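Local coordinates for taurocyamine kinase (PDB 4WOE), which reversibly transfers phosphate from ATP to taurocyamine, giving phosphotaurocyamine and ADP, with magnesium as cofactor, at residues L61-D66 / I265-S270; V122-T127 / T274-S279. The protein carries 4 engineered substitutions. One frame throughout, in Å; residues are numbered along the deposited sequence.

Contact 1 of 2, residues L61-D66 / I265-S270. With 3S5 (Taurocyamine), chain E.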
# COMPACT_ATOMS: atom_id res chain seq x y z
N LEU A 61 -6.73 -18.33 -2.24
CA LEU A 61 -8.00 -19.03 -2.08
C LEU A 61 -7.92 -20.52 -2.43
O LEU A 61 -7.00 -20.95 -3.14
CB LEU A 61 -9.07 -18.36 -2.95
CG LEU A 61 -9.30 -16.89 -2.58
CD1 LEU A 61 -10.13 -16.18 -3.63
CD2 LEU A 61 -9.96 -16.81 -1.22
N PRO A 62 -8.90 -21.31 -1.95
CA PRO A 62 -9.12 -22.68 -2.43
C PRO A 62 -9.85 -22.66 -3.75
O PRO A 62 -10.19 -21.59 -4.25
CB PRO A 62 -10.01 -23.28 -1.36
CG PRO A 62 -10.87 -22.09 -0.95
CD PRO A 62 -9.89 -20.95 -0.91
N ARG A 63 -10.12 -23.85 -4.28
CA ARG A 63 -11.08 -23.98 -5.36
C ARG A 63 -12.22 -24.90 -4.91
O ARG A 63 -12.35 -25.21 -3.72
CB ARG A 63 -10.38 -24.50 -6.63
CG ARG A 63 -9.24 -23.58 -7.13
CD ARG A 63 -9.76 -22.17 -7.45
NE ARG A 63 -8.76 -21.32 -8.10
CZ ARG A 63 -7.96 -20.45 -7.47
NH1 ARG A 63 -8.03 -20.33 -6.16
NH2 ARG A 63 -7.10 -19.71 -8.16
N SER A 64 -13.07 -25.31 -5.83
CA SER A 64 -14.20 -26.15 -5.46
C SER A 64 -14.21 -27.42 -6.29
O SER A 64 -14.05 -27.38 -7.52
CB SER A 64 -15.51 -25.37 -5.63
OG SER A 64 -15.51 -24.60 -6.81
N CYS A 65 -14.41 -28.56 -5.64
CA CYS A 65 -14.42 -29.84 -6.36
C CYS A 65 -15.59 -29.90 -7.34
O CYS A 65 -15.51 -30.55 -8.39
CB CYS A 65 -14.48 -31.02 -5.40
SG CYS A 65 -15.85 -30.97 -4.22
N ASP A 66 -16.66 -29.18 -7.00
CA ASP A 66 -17.84 -29.02 -7.86
C ASP A 66 -18.75 -27.94 -7.23
O ASP A 66 -18.48 -27.47 -6.13
CB ASP A 66 -18.58 -30.35 -8.04
CG ASP A 66 -19.08 -30.91 -6.72
OD1 ASP A 66 -20.15 -30.45 -6.25
OD2 ASP A 66 -18.40 -31.79 -6.15
N ILE A 265 -22.72 -19.49 -8.98
CA ILE A 265 -21.65 -20.34 -8.51
C ILE A 265 -20.51 -20.35 -9.51
O ILE A 265 -20.74 -20.48 -10.71
CB ILE A 265 -22.15 -21.78 -8.27
CG1 ILE A 265 -23.33 -21.78 -7.28
CG2 ILE A 265 -21.03 -22.66 -7.74
CD1 ILE A 265 -22.94 -21.40 -5.85
N THR A 266 -19.27 -20.20 -9.01
CA THR A 266 -18.08 -20.30 -9.85
C THR A 266 -17.04 -21.22 -9.23
O THR A 266 -17.13 -21.56 -8.06
CB THR A 266 -17.42 -18.90 -10.09
OG1 THR A 266 -17.06 -18.30 -8.83
CG2 THR A 266 -18.37 -17.99 -10.81
N PHE A 267 -16.04 -21.57 -10.03
CA PHE A 267 -14.96 -22.46 -9.60
C PHE A 267 -14.12 -21.84 -8.48
O PHE A 267 -13.83 -22.48 -7.47
CB PHE A 267 -14.08 -22.79 -10.81
CG PHE A 267 -12.95 -23.73 -10.51
CD1 PHE A 267 -13.19 -25.02 -10.04
CD2 PHE A 267 -11.64 -23.35 -10.76
CE1 PHE A 267 -12.14 -25.89 -9.80
CE2 PHE A 267 -10.59 -24.20 -10.53
CZ PHE A 267 -10.84 -25.48 -10.05
N CYS A 268 -13.73 -20.58 -8.67
CA CYS A 268 -12.98 -19.90 -7.65
C CYS A 268 -13.91 -18.99 -6.87
O CYS A 268 -14.72 -18.26 -7.45
CB CYS A 268 -11.81 -19.11 -8.27
SG CYS A 268 -10.76 -18.28 -7.03
N PRO A 269 -13.83 -19.04 -5.54
CA PRO A 269 -14.68 -18.22 -4.66
C PRO A 269 -14.54 -16.73 -4.96
O PRO A 269 -15.41 -15.95 -4.59
CB PRO A 269 -14.16 -18.55 -3.26
CG PRO A 269 -13.60 -19.92 -3.39
CD PRO A 269 -13.04 -20.02 -4.77
N SER A 270 -13.46 -16.35 -5.63
CA SER A 270 -13.22 -14.93 -5.90
C SER A 270 -14.26 -14.37 -6.86
O SER A 270 -14.54 -13.18 -6.83
CB SER A 270 -11.82 -14.69 -6.47
OG SER A 270 -11.68 -15.35 -7.71
N01 3S5 E . -9.80 -16.35 -10.00
C02 3S5 E . -8.60 -16.42 -9.48
N03 3S5 E . -7.75 -17.29 -9.96
N04 3S5 E . -8.24 -15.60 -8.45
C05 3S5 E . -6.91 -15.72 -7.91
C06 3S5 E . -6.99 -16.32 -6.51
S07 3S5 E . -5.51 -17.16 -6.07
O08 3S5 E . -4.91 -17.87 -7.27
O09 3S5 E . -4.48 -16.22 -5.46
O10 3S5 E . -5.91 -18.17 -5.02

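Contact 2 of 2, residues V122-T127 / T274-S279. With ADP (adenosine-5'-diphosphate), chain C.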
# COMPACT_ATOMS: atom_id res chain seq x y z
N VAL A 122 -15.50 -6.76 -20.96
CA VAL A 122 -16.32 -7.19 -19.82
C VAL A 122 -16.50 -8.71 -19.88
O VAL A 122 -16.77 -9.25 -20.95
CB VAL A 122 -17.71 -6.49 -19.77
CG1 VAL A 122 -18.43 -6.84 -18.46
CG2 VAL A 122 -17.58 -4.99 -19.89
N ARG A 123 -16.33 -9.40 -18.76
CA ARG A 123 -16.60 -10.84 -18.78
C ARG A 123 -17.42 -11.33 -17.60
O ARG A 123 -17.41 -10.75 -16.53
CB ARG A 123 -15.30 -11.66 -18.84
CG ARG A 123 -14.42 -11.56 -17.62
CD ARG A 123 -14.61 -12.69 -16.57
NE ARG A 123 -13.47 -12.63 -15.65
CZ ARG A 123 -13.54 -12.67 -14.33
NH1 ARG A 123 -14.71 -12.80 -13.72
NH2 ARG A 123 -12.43 -12.59 -13.61
N LEU A 124 -18.08 -12.45 -17.84
CA LEU A 124 -18.89 -13.18 -16.88
C LEU A 124 -18.39 -14.61 -16.82
O LEU A 124 -17.72 -15.06 -17.74
CB LEU A 124 -20.37 -13.20 -17.29
CG LEU A 124 -21.14 -11.90 -17.44
CD1 LEU A 124 -22.54 -12.17 -18.00
CD2 LEU A 124 -21.20 -11.24 -16.08
N GLY A 125 -18.76 -15.32 -15.75
CA GLY A 125 -18.59 -16.76 -15.70
C GLY A 125 -19.91 -17.44 -15.36
O GLY A 125 -20.75 -16.83 -14.70
N ARG A 126 -20.10 -18.68 -15.80
CA ARG A 126 -21.30 -19.44 -15.41
C ARG A 126 -20.98 -20.91 -15.18
O ARG A 126 -20.15 -21.50 -15.88
CB ARG A 126 -22.40 -19.35 -16.48
CG ARG A 126 -23.03 -17.99 -16.69
CD ARG A 126 -23.87 -17.61 -15.49
NE ARG A 126 -24.66 -16.41 -15.74
CZ ARG A 126 -24.27 -15.18 -15.41
NH1 ARG A 126 -23.10 -14.97 -14.82
NH2 ARG A 126 -25.08 -14.15 -15.66
N THR A 127 -21.68 -21.51 -14.22
CA THR A 127 -21.65 -22.95 -14.00
C THR A 127 -22.94 -23.54 -14.53
O THR A 127 -24.01 -22.97 -14.33
CB THR A 127 -21.50 -23.32 -12.50
OG1 THR A 127 -20.29 -22.74 -11.99
CG2 THR A 127 -21.45 -24.84 -12.31
N THR A 274 -21.98 -11.65 -9.05
CA THR A 274 -22.11 -11.21 -10.43
C THR A 274 -21.15 -11.95 -11.35
O THR A 274 -21.44 -12.10 -12.55
CB THR A 274 -21.82 -9.70 -10.61
OG1 THR A 274 -20.47 -9.42 -10.23
CG2 THR A 274 -22.77 -8.85 -9.79
N THR A 275 -20.01 -12.39 -10.81
CA THR A 275 -18.88 -12.95 -11.59
C THR A 275 -18.32 -11.94 -12.61
O THR A 275 -17.48 -12.28 -13.45
CB THR A 275 -19.28 -14.26 -12.34
OG1 THR A 275 -19.88 -13.93 -13.60
CG2 THR A 275 -20.25 -15.10 -11.52
N LEU A 276 -18.79 -10.69 -12.53
CA LEU A 276 -18.55 -9.69 -13.56
C LEU A 276 -17.24 -8.90 -13.34
O LEU A 276 -17.01 -8.32 -12.28
CB LEU A 276 -19.74 -8.73 -13.64
CG LEU A 276 -19.99 -7.87 -14.88
CD1 LEU A 276 -21.46 -7.56 -15.02
CD2 LEU A 276 -19.21 -6.59 -14.78
N ARG A 277 -16.40 -8.88 -14.37
CA ARG A 277 -15.20 -8.06 -14.33
C ARG A 277 -15.15 -7.19 -15.58
O ARG A 277 -14.91 -7.69 -16.67
CB ARG A 277 -13.94 -8.94 -14.24
CG ARG A 277 -12.65 -8.16 -13.99
CD ARG A 277 -11.45 -9.10 -13.82
NE ARG A 277 -10.68 -9.26 -15.04
CZ ARG A 277 -9.80 -8.35 -15.48
NH1 ARG A 277 -9.13 -8.58 -16.60
NH2 ARG A 277 -9.60 -7.22 -14.81
N ALA A 278 -15.43 -5.90 -15.40
CA ALA A 278 -15.34 -4.93 -16.50
C ALA A 278 -13.98 -4.21 -16.44
O ALA A 278 -13.61 -3.64 -15.42
CB ALA A 278 -16.48 -3.94 -16.42
N SER A 279 -13.23 -4.25 -17.54
CA SER A 279 -11.88 -3.72 -17.51
C SER A 279 -11.51 -2.87 -18.71
O SER A 279 -12.07 -3.03 -19.81
CB SER A 279 -10.87 -4.86 -17.40
OG SER A 279 -10.80 -5.54 -18.65
PB ADP C . -10.03 -12.49 -16.61
O1B ADP C . -9.69 -13.04 -15.24
O2B ADP C . -9.95 -13.53 -17.73
O3B ADP C . -11.26 -11.60 -16.65
PA ADP C . -7.23 -11.84 -16.94
O1A ADP C . -7.02 -13.29 -16.61
O2A ADP C . -6.55 -10.76 -16.13
O3A ADP C . -8.80 -11.48 -16.95
O5' ADP C . -6.86 -11.62 -18.49
C5' ADP C . -6.73 -12.70 -19.43
C4' ADP C . -6.62 -12.07 -20.81
O4' ADP C . -7.62 -11.05 -20.98
C3' ADP C . -5.28 -11.39 -21.01
O3' ADP C . -4.88 -11.58 -22.37
C2' ADP C . -5.59 -9.92 -20.84
O2' ADP C . -4.67 -9.08 -21.53
C1' ADP C . -6.98 -9.85 -21.44
N9 ADP C . -7.66 -8.59 -21.06
C8 ADP C . -8.18 -8.27 -19.85
N7 ADP C . -8.73 -7.02 -19.86
C5 ADP C . -8.57 -6.53 -21.11
C6 ADP C . -8.92 -5.27 -21.81
N6 ADP C . -9.57 -4.27 -21.14
N1 ADP C . -8.57 -5.15 -23.12
C2 ADP C . -7.92 -6.15 -23.76
N3 ADP C . -7.58 -7.32 -23.19
C4 ADP C . -7.86 -7.56 -21.88
O HOH W 1 -23.82 -11.89 -14.10

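Contact 1 of 2, residues L61-D66 / I265-S270
Two loops run side by side here, closest where the CA atoms of Arg63 and Cys268 lie 5.0 Å apart. Ser64 OG donates to Phe267 O at 2.8 Å, tilted 21° from the carbonyl plane. The chain of Arg63 packs along Phe267 and Cys268. Its CB lies over one face of the Phe267 ring, 4.0 Å from the centroid, in a CH-pi contact. CG and CD continue past the CZ and CE2 rim of that ring, and the guanidinium and ring planes stand nearly perpendicular. The bend at chi2 (-59°) carries the guanidinium over to Cys268, whose SG sits above one face, offset toward the rim, 3.5 Å from Arg63 NH1. Within its own loop, Arg63 NH1 donates to Pro62 O at 3.1 Å, which helps fix the rotation of the group. NH1 and NH2 then reach two sulfonate oxygens of taurocyamine, with Arg63 NH2 3.0 Å from O08. Leu61 N also donates to sulfonate O10, at 2.9 Å. At the other end of the substrate, guanidino N01 gives a hydrogen bond to Ser270 OG at 3.1 Å. Leu61 CD1 packs on Ser270 CB, and Pro62 meets the ring of Pro269. Helix 74-84 covers Leu61 and Pro62. This is the guanidino-substrate pocket of a phosphagen kinase, where a loop of the N-terminal domain meets the loop carrying the predicted active-site cysteine, Cys268.

Contact 2 of 2, residues V122-T127 / T274-S279
ADP O3B on the beta-phosphate is gripped by two arginines: Arg123 NE at 2.6 Å and Arg277 NE at 2.9 Å from O3B. The Arg277 bond is nearly straight (173°). Arg123 NH2 adds a bond to O1B, and Arg277 NH1 one to the bridging O3A. CB of Arg277 lies over the centre of the Arg123 guanidinium, and the two guanidinium planes are 60° apart. Arg277 turns at chi3 (98°) to present NE to the phosphate, while NH2 forms a salt bridge with Asp320. The backbones of Arg123 and Arg277 form an antiparallel hydrogen-bonded pair, with Arg277 N 3.0 Å from Arg123 O. Past this pair, Gly125 N donates to Thr275 OG1 at 2.8 Å, almost in line. A water joins Arg126 NH2 to Thr274 O. On the sheet face opposite the two arginines, Val122 CG2 meets Ala278 CB at 3.8 Å. Leu276 packs against Val122 and Leu124. Helices 236-250 and 331-355 pack against these residues. Farther along, Ser279 OG donates to adenine N7 at 2.8 Å. The gathered guanidinium groups would offset the diphosphate charge and probably hold the beta-phosphate in position for phosphoryl transfer.

In the fold
The centres of contacts 1 and 2 are 14 Å apart. Their segments alternate along the chain: 61-66, 122-127, 265-270, then 274-279. The last two lie close in sequence, because the loop after strand 263-264 runs into strand 277-283. Contact 2 joins that strand to 117-126 inside the antiparallel sheet of the catalytic domain, with strand 225-232 on the other side of 117-126 and strand 318-323 on the other side of 277-283. Contact 1 brings the N-terminal domain onto the loop. The contacts also touch directly: Thr127 OG1 probably hydrogen-bonds Ile265 O, and Thr266 packs on Thr275. Taurocyamine at contact 1 and ADP at contact 2 thus occupy neighbouring parts of one active site, as phosphoryl transfer requires.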